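Local coordinates for protein glycerol dehydrogenase (Schizosaccharomyces pombe, PDB 1TA9) that oxidises glycerol to dihydroxyacetone with NAD(+), probably using a catalytic zinc ion, in the assimilation of glycerol, at residues 172-177 and 182-187. Numbering follows the deposited sequence.
Sequences SIICPT and DAATSS. With K (potassium ion), chain J.
Ala184 alone of 182-187 meets strand 172-176, setting its methyl and its carbonyl oxygen against Ile174 and Pro176 in a buried contact of about 110 Å². Pro176 meets it with the ring: CG lies 4.3 Å from Ala184 CB. Ile174 comes alongside with its CG2 branch, which stands anti to the backbone N (CG1 at chi1 -52°) and ends 4.0 Å from Ala184 O and 4.4 Å from Ala184 CB. No hydrogen bond crosses, so this is the sparse part, van der Waals alone. Met158 of helix 155-167 packs on both strand side chains, while Lys162 lies on Ile174 and bonds Ser186 O through NZ. Strand 172-176 is central in the parallel, Rossmann-like sheet of the NAD(+)-binding domain of an iron-containing alcohol dehydrogenase; the chain leaving its C-terminal end runs out to Asp182, then turns back to set Ala184 beside Ile174. That turn, type I from Ala183 to Ser186, is held much more firmly, tied twice at Ala183 O: Ser186 N reaches it at 3.1 Å and Ser186 OG at 3.0 Å, both from one face of the carbonyl plane. At the metal end, Asp182 OD2 binds the potassium ion at 2.7 Å, alongside a water, Asp232, Ser235 and Thr236.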
loop_
_atom_site.group_PDB
_atom_site.type_symbol
_atom_site.label_atom_id
_atom_site.label_comp_id
_atom_site.label_asym_id
_atom_site.label_seq_id
_atom_site.Cartn_x
_atom_site.Cartn_y
_atom_site.Cartn_z
ATOM N N SER B 172 -25.537 -41.377 15.876
ATOM C CA SER B 172 -24.239 -41.623 16.482
ATOM C C SER B 172 -23.685 -40.376 17.148
ATOM O O SER B 172 -23.955 -39.254 16.715
ATOM C CB SER B 172 -23.247 -42.118 15.420
ATOM O OG SER B 172 -23.135 -41.191 14.347
ATOM N N ILE B 173 -22.928 -40.589 18.218
ATOM C CA ILE B 173 -22.292 -39.508 18.953
ATOM C C ILE B 173 -20.810 -39.876 19.014
ATOM O O ILE B 173 -20.433 -40.906 19.576
ATOM C CB ILE B 173 -22.889 -39.358 20.372
ATOM C CG1 ILE B 173 -24.360 -38.928 20.260
ATOM C CG2 ILE B 173 -22.104 -38.322 21.170
ATOM C CD1 ILE B 173 -25.039 -38.638 21.588
ATOM N N ILE B 174 -19.981 -39.027 18.417
ATOM C CA ILE B 174 -18.541 -39.255 18.337
ATOM C C ILE B 174 -17.787 -38.334 19.293
ATOM O O ILE B 174 -17.928 -37.112 19.229
ATOM C CB ILE B 174 -18.054 -39.008 16.894
ATOM C CG1 ILE B 174 -18.902 -39.824 15.910
ATOM C CG2 ILE B 174 -16.587 -39.380 16.761
ATOM C CD1 ILE B 174 -18.781 -41.340 16.060
ATOM N N CYS B 175 -16.982 -38.927 20.175
ATOM C CA CYS B 175 -16.235 -38.160 21.162
ATOM C C CYS B 175 -14.734 -38.385 21.055
ATOM O O CYS B 175 -14.182 -39.274 21.705
ATOM C CB CYS B 175 -16.697 -38.536 22.569
ATOM S SG CYS B 175 -18.482 -38.627 22.749
ATOM N N PRO B 176 -14.050 -37.581 20.232
ATOM C CA PRO B 176 -12.604 -37.742 20.086
ATOM C C PRO B 176 -11.890 -37.415 21.398
ATOM O O PRO B 176 -12.262 -36.466 22.090
ATOM C CB PRO B 176 -12.260 -36.765 18.962
ATOM C CG PRO B 176 -13.286 -35.693 19.118
ATOM C CD PRO B 176 -14.550 -36.474 19.396
ATOM N N THR B 177 -10.871 -38.200 21.734
ATOM C CA THR B 177 -10.122 -37.983 22.966
ATOM C C THR B 177 -8.769 -37.315 22.713
ATOM O O THR B 177 -7.989 -37.072 23.639
ATOM C CB THR B 177 -9.929 -39.305 23.731
ATOM O OG1 THR B 177 -9.360 -40.289 22.860
ATOM C CG2 THR B 177 -11.275 -39.805 24.246
ATOM N N ASP B 182 -9.054 -34.940 11.393
ATOM C CA ASP B 182 -10.387 -34.363 11.228
ATOM C C ASP B 182 -11.418 -35.423 10.845
ATOM O O ASP B 182 -12.430 -35.122 10.213
ATOM C CB ASP B 182 -10.370 -33.249 10.169
ATOM C CG ASP B 182 -9.720 -33.684 8.866
ATOM O OD1 ASP B 182 -9.753 -34.893 8.563
ATOM O OD2 ASP B 182 -9.185 -32.816 8.134
ATOM N N ALA B 183 -11.171 -36.666 11.248
ATOM C CA ALA B 183 -12.084 -37.758 10.923
ATOM C C ALA B 183 -13.396 -37.723 11.710
ATOM O O ALA B 183 -14.427 -38.194 11.229
ATOM C CB ALA B 183 -11.389 -39.095 11.150
ATOM N N ALA B 184 -13.355 -37.158 12.911
ATOM C CA ALA B 184 -14.524 -37.103 13.783
ATOM C C ALA B 184 -15.859 -36.715 13.139
ATOM O O ALA B 184 -16.843 -37.443 13.244
ATOM C CB ALA B 184 -14.231 -36.177 14.971
ATOM N N THR B 185 -15.895 -35.576 12.463
ATOM C CA THR B 185 -17.137 -35.091 11.865
ATOM C C THR B 185 -17.550 -35.690 10.531
ATOM O O THR B 185 -18.678 -35.472 10.091
ATOM C CB THR B 185 -17.074 -33.574 11.626
ATOM O OG1 THR B 185 -16.182 -33.316 10.534
ATOM C CG2 THR B 185 -16.574 -32.849 12.871
ATOM N N SER B 186 -16.663 -36.441 9.887
ATOM C CA SER B 186 -16.960 -36.969 8.559
ATOM C C SER B 186 -17.872 -38.178 8.423
ATOM O O SER B 186 -18.051 -38.970 9.353
ATOM C CB SER B 186 -15.657 -37.258 7.813
ATOM O OG SER B 186 -15.061 -38.450 8.283
ATOM N N SER B 187 -18.428 -38.306 7.224
ATOM C CA SER B 187 -19.322 -39.398 6.867
ATOM C C SER B 187 -18.490 -40.502 6.235
ATOM O O SER B 187 -19.032 -41.459 5.684
ATOM C CB SER B 187 -20.352 -38.917 5.846
ATOM O OG SER B 187 -20.982 -37.727 6.273
HETATM K K K J . -7.455 -32.563 6.121
HETATM O O HOH W 1 -7.820 -32.170 3.597
#